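Local coordinates for 33-36 kDa outer membrane protein (PDB 6GIE), which probably forms a beta-barrel channel across the outer membrane of Acinetobacter baumannii, through which small solutes would pass, at residues 26-32 against 44-50; 68-74 against 100-104. All blocks are in the same frame, centred on the assembly; numbering follows the deposited sequence.

Contact 1. Residues 26-32 against 44-50; sequences EVQGQSE and TGTAQGT
The antiparallel hairpin that begins this porin-type beta-barrel pairs E26 with T50 at one end and E32 with T44 at the other. Between them the axes of the two segments approach to 4.7 Å, their directions 174° apart; hydrogen-bonded and non-hydrogen-bonded pairs alternate, and the backbone bonds run through E26, Q28, Q30 and E32, the one from Q30 N to T46 O being weak. The polar side chains of these four residues and of T44, T46, Q48 and T50 share one face, which is the pattern expected of a wall turned to a water-filled barrel interior. The other face carries V27, S31 and A47, each paired with a glycine, G49, G45 and G29 respectively. On the polar face Q28 and Q48 run side by side in the same direction, their amide planes 27° apart, with Q28 OE1 3.5 Å from Q48 NE2. E32 instead reaches across T44, its OE2 coming 3.5 Å from the methyl CG2. E26 OE1 forms a salt bridge with R295 NE of strand 285-295, while the T46 hydroxyl binds N80 and the T50 hydroxyl S76. One water donates to E26 O at 3.1 Å and sits 2.7 Å from T50 OG1.

Contact 2. Residues 68-74 against 100-104; sequences FLNQASN and KGEAY
Y104 lies flat against the turn at Q71, whose CA stands 3.6 Å above the centre of one ring face. The Q71 side chain crosses the tyrosine at about a right angle; its aliphatic CB and CG do the touching, CB 3.5 Å from Y104 CD2. At the far end of the ring, the hydroxyl OH approaches F68 CD1 at 3.7 Å, the two side chains again nearly perpendicular. S73 OG lies in the ring plane at its edge and accepts a nearly straight bond from Y104 N (174°). The turn at Q71 is the Schellman motif that ends helix 66-69: Q71, with positive phi, is its C-prime residue, Q71 N bonds to F68 O, and A72 N reaches one residue further back. The chain then enters the barrel wall at N74, which forms an antiparallel hydrogen-bonded pair with E102. Here the side chains run alongside each other, amide and carboxylate planes 77° apart. With chi1 at 70°, N74 CG sits between its backbone N and carbonyl carbon, and ND2 reaches two acceptors close to its amide plane: A72 O at 3.0 Å and E102 OE2, met from above the carboxylate plane, at 3.2 Å. These two bonds fix the rotation of the amide. E102 OE1 bonds to Y113 OH. One water bridges S73 OG and Y104 O, donating to the latter at 2.8 Å.

From the N terminus, contact 1 comes first: strand 22-35 turns back through a loop that is partly unmodelled, and pairing of 26-32 with 44-50 closes this hairpin. The chain next passes strand 55-57 and enters the short helix 66-69, at whose end contact 2 opens. Its loop contains the rest of strand 74-83 and the first half of strand 94-105, and 100-104 returns to meet 68-74. The two closures therefore follow in series, neither nested nor crossed, their centres about 19 Å apart. Strand 74-83 pairs with both 43-52 and 94-105 and so joins them laterally in the barrel wall, where T50 CG2 packs 3.5 Å from N74 OD1.

Contact 1. Residues 26-32 against 44-50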
ATOM      1  N   GLU A  26      -0.897  -5.131  13.313  1.00 22.64           N
ATOM      2  CA  GLU A  26      -0.237  -3.889  12.983  1.00 22.99           C
ATOM      3  C   GLU A  26      -1.302  -2.828  13.019  1.00 20.88           C
ATOM      4  O   GLU A  26      -2.386  -3.026  12.461  1.00 23.08           O
ATOM      5  CB  GLU A  26       0.398  -3.945  11.598  1.00 22.48           C
ATOM      6  CG  GLU A  26       0.872  -2.585  11.110  1.00 25.89           C
ATOM      7  CD  GLU A  26       1.589  -2.639   9.755  1.00 34.09           C
ATOM      8  OE1 GLU A  26       2.708  -3.255   9.701  1.00 22.07           O
ATOM      9  OE2 GLU A  26       1.041  -1.979   8.799  1.00 29.15           O
ATOM     10  N   VAL A  27      -1.042  -1.741  13.720  1.00 19.43           N
ATOM     11  CA  VAL A  27      -1.942  -0.611  13.626  1.00 22.31           C
ATOM     12  C   VAL A  27      -1.189   0.546  13.078  1.00 21.32           C
ATOM     13  O   VAL A  27       0.007   0.702  13.335  1.00 20.78           O
ATOM     14  CB  VAL A  27      -2.675  -0.257  14.956  1.00 24.34           C
ATOM     15  CG1 VAL A  27      -3.594  -1.390  15.310  1.00 23.94           C
ATOM     16  CG2 VAL A  27      -1.709  -0.028  16.070  1.00 30.53           C
ATOM     17  N   GLN A  28      -1.905   1.358  12.319  1.00 21.05           N
ATOM     18  CA  GLN A  28      -1.283   2.429  11.623  1.00 24.49           C
ATOM     19  C   GLN A  28      -2.189   3.615  11.618  1.00 26.27           C
ATOM     20  O   GLN A  28      -3.409   3.465  11.444  1.00 22.91           O
ATOM     21  CB  GLN A  28      -0.938   2.035  10.177  1.00 32.05           C
ATOM     22  CG  GLN A  28       0.104   2.962   9.572  1.00 47.12           C
ATOM     23  CD  GLN A  28       0.180   2.867   8.069  1.00 55.53           C
ATOM     24  OE1 GLN A  28      -0.086   1.809   7.482  1.00 53.21           O
ATOM     25  NE2 GLN A  28       0.524   3.988   7.428  1.00 40.87           N
ATOM     26  N   GLY A  29      -1.578   4.781  11.841  1.00 24.98           N
ATOM     27  CA  GLY A  29      -2.233   6.086  11.788  1.00 28.64           C
ATOM     28  C   GLY A  29      -1.523   7.066  10.859  1.00 25.90           C
ATOM     29  O   GLY A  29      -0.323   6.952  10.612  1.00 23.08           O
ATOM     30  N   GLN A  30      -2.284   8.029  10.354  1.00 26.98           N
ATOM     31  CA  GLN A  30      -1.803   8.943   9.353  1.00 28.04           C
ATOM     32  C   GLN A  30      -2.657  10.176   9.289  1.00 27.71           C
ATOM     33  O   GLN A  30      -3.874  10.076   9.313  1.00 24.57           O
ATOM     34  CB  GLN A  30      -1.831   8.272   8.020  1.00 30.62           C
ATOM     35  CG  GLN A  30      -1.273   9.162   6.963  1.00 46.92           C
ATOM     36  CD  GLN A  30      -1.555   8.680   5.572  1.00 56.40           C
ATOM     37  OE1 GLN A  30      -2.141   7.607   5.356  1.00 77.10           O
ATOM     38  NE2 GLN A  30      -1.152   9.483   4.608  1.00 35.62           N
ATOM     39  N   SER A  31      -2.007  11.343   9.291  1.00 23.94           N
ATOM     40  CA  SER A  31      -2.645  12.622   9.130  1.00 25.83           C
ATOM     41  C   SER A  31      -2.036  13.342   7.952  1.00 25.91           C
ATOM     42  O   SER A  31      -0.798  13.218   7.705  1.00 25.14           O
ATOM     43  CB  SER A  31      -2.350  13.512  10.328  1.00 29.65           C
ATOM     44  OG  SER A  31      -3.201  13.224  11.382  1.00 44.31           O
ATOM     45  N   GLU A  32      -2.864  14.133   7.261  1.00 24.52           N
ATOM     46  CA  GLU A  32      -2.417  14.840   6.092  1.00 27.09           C
ATOM     47  C   GLU A  32      -3.115  16.154   5.927  1.00 28.52           C
ATOM     48  O   GLU A  32      -4.293  16.311   6.291  1.00 27.56           O
ATOM     49  CB  GLU A  32      -2.564  14.045   4.800  1.00 30.09           C
ATOM     50  CG  GLU A  32      -2.138  12.584   4.849  1.00 41.27           C
ATOM     51  CD  GLU A  32      -2.932  11.701   3.885  1.00 42.71           C
ATOM     52  OE1 GLU A  32      -2.776  11.873   2.657  1.00 48.58           O
ATOM     53  OE2 GLU A  32      -3.717  10.844   4.360  1.00 77.74           O
ATOM     54  N   THR A  44      -7.032  15.397   6.462  1.00 37.78           N
ATOM     55  CA  THR A  44      -7.285  13.977   6.238  1.00 41.63           C
ATOM     56  C   THR A  44      -6.683  13.183   7.383  1.00 42.54           C
ATOM     57  O   THR A  44      -5.598  13.493   7.848  1.00 32.03           O
ATOM     58  CB  THR A  44      -6.674  13.489   4.900  1.00 45.23           C
ATOM     59  OG1 THR A  44      -7.225  14.256   3.830  1.00 55.98           O
ATOM     60  CG2 THR A  44      -6.986  12.035   4.637  1.00 57.74           C
ATOM     61  N   GLY A  45      -7.413  12.170   7.851  1.00 45.86           N
ATOM     62  CA  GLY A  45      -6.889  11.190   8.816  1.00 44.31           C
ATOM     63  C   GLY A  45      -7.292   9.760   8.439  1.00 41.57           C
ATOM     64  O   GLY A  45      -8.398   9.542   7.938  1.00 37.51           O
ATOM     65  N   THR A  46      -6.390   8.805   8.677  1.00 34.54           N
ATOM     66  CA  THR A  46      -6.600   7.385   8.415  1.00 32.39           C
ATOM     67  C   THR A  46      -6.004   6.590   9.561  1.00 37.91           C
ATOM     68  O   THR A  46      -4.874   6.846   9.982  1.00 38.64           O
ATOM     69  CB  THR A  46      -5.953   6.933   7.136  1.00 31.13           C
ATOM     70  OG1 THR A  46      -6.407   7.768   6.097  1.00 34.83           O
ATOM     71  CG2 THR A  46      -6.341   5.463   6.783  1.00 37.01           C
ATOM     72  N   ALA A  47      -6.824   5.691  10.100  1.00 35.37           N
ATOM     73  CA  ALA A  47      -6.447   4.676  11.058  1.00 29.66           C
ATOM     74  C   ALA A  47      -6.818   3.324  10.387  1.00 27.83           C
ATOM     75  O   ALA A  47      -7.857   3.218   9.732  1.00 25.08           O
ATOM     76  CB  ALA A  47      -7.220   4.876  12.346  1.00 27.61           C
ATOM     77  N   GLN A  48      -5.954   2.326  10.526  1.00 25.69           N
ATOM     78  CA  GLN A  48      -6.228   1.005  10.040  1.00 27.24           C
ATOM     79  C   GLN A  48      -5.606  -0.025  10.909  1.00 23.06           C
ATOM     80  O   GLN A  48      -4.569   0.194  11.559  1.00 21.99           O
ATOM     81  CB  GLN A  48      -5.859   0.756   8.530  1.00 27.55           C
ATOM     82  CG  GLN A  48      -4.473   1.000   8.127  1.00 33.72           C
ATOM     83  CD  GLN A  48      -4.167   0.797   6.603  1.00 35.51           C
ATOM     84  OE1 GLN A  48      -4.665  -0.108   5.931  1.00 31.08           O
ATOM     85  NE2 GLN A  48      -3.260   1.605   6.113  1.00 29.72           N
ATOM     86  N   GLY A  49      -6.283  -1.165  10.923  1.00 19.82           N
ATOM     87  CA  GLY A  49      -5.853  -2.289  11.738  1.00 21.54           C
ATOM     88  C   GLY A  49      -5.696  -3.508  10.874  1.00 18.46           C
ATOM     89  O   GLY A  49      -6.541  -3.769  10.065  1.00 21.94           O
ATOM     90  N   THR A  50      -4.623  -4.253  11.062  1.00 16.99           N
ATOM     91  CA  THR A  50      -4.454  -5.497  10.361  1.00 19.83           C
ATOM     92  C   THR A  50      -4.205  -6.741  11.259  1.00 18.49           C
ATOM     93  O   THR A  50      -3.394  -6.738  12.174  1.00 17.13           O
ATOM     94  CB  THR A  50      -3.342  -5.326   9.278  1.00 16.53           C
ATOM     95  OG1 THR A  50      -3.674  -4.179   8.512  1.00 15.22           O
ATOM     96  CG2 THR A  50      -3.347  -6.525   8.330  1.00 14.55           C
TER
HETATM   97  O   HOH W   1      -2.567  -1.977   9.510  1.00 22.27           O

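Contact 2. Residues 68-74 against 100-104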
ATOM      1  N   PHE A  68       4.297  -8.966   3.027  1.00 15.81           N
ATOM      2  CA  PHE A  68       4.540  -9.442   1.648  1.00 18.14           C
ATOM      3  C   PHE A  68       5.626 -10.538   1.517  1.00 16.47           C
ATOM      4  O   PHE A  68       5.406 -11.629   0.909  1.00 15.54           O
ATOM      5  CB  PHE A  68       4.878  -8.296   0.730  1.00 18.11           C
ATOM      6  CG  PHE A  68       5.037  -8.726  -0.691  1.00 16.56           C
ATOM      7  CD1 PHE A  68       3.923  -9.010  -1.472  1.00 19.44           C
ATOM      8  CD2 PHE A  68       6.273  -8.846  -1.241  1.00 15.76           C
ATOM      9  CE1 PHE A  68       4.090  -9.440  -2.808  1.00 22.79           C
ATOM     10  CE2 PHE A  68       6.461  -9.247  -2.588  1.00 15.57           C
ATOM     11  CZ  PHE A  68       5.370  -9.555  -3.357  1.00 17.60           C
ATOM     12  N   LEU A  69       6.751 -10.323   2.142  1.00 14.54           N
ATOM     13  CA  LEU A  69       7.794 -11.326   2.068  1.00 17.53           C
ATOM     14  C   LEU A  69       7.433 -12.631   2.768  1.00 19.30           C
ATOM     15  O   LEU A  69       7.947 -13.669   2.413  1.00 20.04           O
ATOM     16  CB  LEU A  69       9.123 -10.802   2.591  1.00 19.00           C
ATOM     17  CG  LEU A  69       9.766  -9.627   1.794  1.00 19.08           C
ATOM     18  CD1 LEU A  69      10.924  -9.016   2.528  1.00 18.54           C
ATOM     19  CD2 LEU A  69      10.236 -10.133   0.443  1.00 20.60           C
ATOM     20  N   ASN A  70       6.595 -12.660   3.790  1.00 21.91           N
ATOM     21  CA  ASN A  70       6.211 -13.974   4.121  1.00 24.86           C
ATOM     22  C   ASN A  70       4.807 -14.415   3.635  1.00 22.28           C
ATOM     23  O   ASN A  70       4.294 -15.395   4.075  1.00 21.43           O
ATOM     24  CB  ASN A  70       6.759 -14.570   5.458  1.00 35.64           C
ATOM     25  CG  ASN A  70       6.925 -13.615   6.629  1.00 26.25           C
ATOM     26  OD1 ASN A  70       6.545 -14.039   7.671  1.00 27.66           O
ATOM     27  ND2 ASN A  70       7.721 -12.494   6.532  1.00 22.19           N
ATOM     28  N   GLN A  71       4.272 -13.701   2.640  1.00 23.44           N
ATOM     29  CA  GLN A  71       3.015 -14.059   1.993  1.00 26.27           C
ATOM     30  C   GLN A  71       1.989 -14.246   3.072  1.00 20.26           C
ATOM     31  O   GLN A  71       1.326 -15.262   3.148  1.00 18.39           O
ATOM     32  CB  GLN A  71       3.203 -15.326   1.129  1.00 28.98           C
ATOM     33  CG  GLN A  71       4.194 -14.989   0.010  1.00 34.79           C
ATOM     34  CD  GLN A  71       4.738 -16.205  -0.712  1.00 56.02           C
ATOM     35  OE1 GLN A  71       3.996 -16.913  -1.365  1.00 48.88           O
ATOM     36  NE2 GLN A  71       6.049 -16.430  -0.614  1.00 71.31           N
ATOM     37  N   ALA A  72       1.858 -13.229   3.914  1.00 17.55           N
ATOM     38  CA  ALA A  72       0.996 -13.331   5.086  1.00 17.21           C
ATOM     39  C   ALA A  72      -0.428 -12.923   4.721  1.00 17.02           C
ATOM     40  O   ALA A  72      -0.754 -11.733   4.530  1.00 15.02           O
ATOM     41  CB  ALA A  72       1.534 -12.442   6.163  1.00 18.37           C
ATOM     42  N   SER A  73      -1.292 -13.932   4.610  1.00 16.53           N
ATOM     43  CA  SER A  73      -2.740 -13.703   4.551  1.00 18.07           C
ATOM     44  C   SER A  73      -3.230 -12.917   5.807  1.00 18.31           C
ATOM     45  O   SER A  73      -2.644 -13.064   6.908  1.00 19.16           O
ATOM     46  CB  SER A  73      -3.451 -15.041   4.508  1.00 18.17           C
ATOM     47  OG  SER A  73      -2.962 -15.756   3.369  1.00 17.78           O
ATOM     48  N   ASN A  74      -4.299 -12.155   5.596  1.00 16.20           N
ATOM     49  CA  ASN A  74      -4.828 -11.273   6.557  1.00 17.50           C
ATOM     50  C   ASN A  74      -6.178 -10.609   6.196  1.00 19.21           C
ATOM     51  O   ASN A  74      -6.663 -10.600   5.031  1.00 16.59           O
ATOM     52  CB  ASN A  74      -3.805 -10.124   6.766  1.00 16.73           C
ATOM     53  CG  ASN A  74      -3.704  -9.216   5.575  1.00 18.15           C
ATOM     54  OD1 ASN A  74      -4.482  -8.277   5.469  1.00 21.97           O
ATOM     55  ND2 ASN A  74      -2.725  -9.470   4.662  1.00 15.39           N
ATOM     56  N   LYS A 100     -10.805  -5.147   4.083  1.00 25.32           N
ATOM     57  CA  LYS A 100      -9.959  -5.741   3.073  1.00 27.48           C
ATOM     58  C   LYS A 100      -9.496  -7.138   3.594  1.00 26.80           C
ATOM     59  O   LYS A 100      -9.263  -7.326   4.800  1.00 22.81           O
ATOM     60  CB  LYS A 100      -8.706  -4.835   2.807  1.00 25.60           C
ATOM     61  CG  LYS A 100      -7.818  -5.380   1.681  1.00 41.87           C
ATOM     62  CD  LYS A 100      -6.929  -4.359   0.925  1.00 50.99           C
ATOM     63  CE  LYS A 100      -6.249  -5.041  -0.269  1.00 60.45           C
ATOM     64  NZ  LYS A 100      -5.799  -4.183  -1.425  1.00 63.64           N
ATOM     65  N   GLY A 101      -9.343  -8.102   2.677  1.00 25.26           N
ATOM     66  CA  GLY A 101      -8.651  -9.352   2.963  1.00 21.34           C
ATOM     67  C   GLY A 101      -7.710  -9.673   1.795  1.00 19.95           C
ATOM     68  O   GLY A 101      -7.976  -9.272   0.681  1.00 17.77           O
ATOM     69  N   GLU A 102      -6.617 -10.378   2.092  1.00 18.17           N
ATOM     70  CA  GLU A 102      -5.704 -10.924   1.149  1.00 18.42           C
ATOM     71  C   GLU A 102      -5.446 -12.370   1.505  1.00 17.71           C
ATOM     72  O   GLU A 102      -5.229 -12.699   2.694  1.00 16.08           O
ATOM     73  CB  GLU A 102      -4.350 -10.230   1.319  1.00 19.54           C
ATOM     74  CG  GLU A 102      -4.392  -8.757   1.078  1.00 22.37           C
ATOM     75  CD  GLU A 102      -2.968  -8.210   0.859  1.00 27.77           C
ATOM     76  OE1 GLU A 102      -2.422  -8.228  -0.324  1.00 24.22           O
ATOM     77  OE2 GLU A 102      -2.392  -7.802   1.911  1.00 24.01           O
ATOM     78  N   ALA A 103      -5.425 -13.200   0.476  1.00 17.10           N
ATOM     79  CA  ALA A 103      -5.156 -14.620   0.609  1.00 20.13           C
ATOM     80  C   ALA A 103      -3.982 -14.989  -0.306  1.00 20.44           C
ATOM     81  O   ALA A 103      -4.039 -14.691  -1.490  1.00 19.05           O
ATOM     82  CB  ALA A 103      -6.361 -15.400   0.165  1.00 21.18           C
ATOM     83  N   TYR A 104      -2.936 -15.585   0.277  1.00 21.42           N
ATOM     84  CA  TYR A 104      -1.822 -16.236  -0.465  1.00 24.80           C
ATOM     85  C   TYR A 104      -2.029 -17.723  -0.310  1.00 25.85           C
ATOM     86  O   TYR A 104      -2.143 -18.253   0.812  1.00 26.43           O
ATOM     87  CB  TYR A 104      -0.450 -15.904   0.122  1.00 24.47           C
ATOM     88  CG  TYR A 104      -0.128 -14.446   0.056  1.00 26.17           C
ATOM     89  CD1 TYR A 104      -0.651 -13.541   1.010  1.00 22.90           C
ATOM     90  CD2 TYR A 104       0.700 -13.947  -0.945  1.00 28.44           C
ATOM     91  CE1 TYR A 104      -0.351 -12.171   0.928  1.00 36.53           C
ATOM     92  CE2 TYR A 104       1.018 -12.574  -1.001  1.00 34.37           C
ATOM     93  CZ  TYR A 104       0.495 -11.701  -0.074  1.00 30.85           C
ATOM     94  OH  TYR A 104       0.776 -10.365  -0.178  1.00 52.42           O
TER
HETATM   95  O   HOH W   2       0.970  -9.773   3.044  1.00 24.32           O
HETATM   96  O   HOH W   3      -1.624 -17.974   3.520  1.00 39.96           O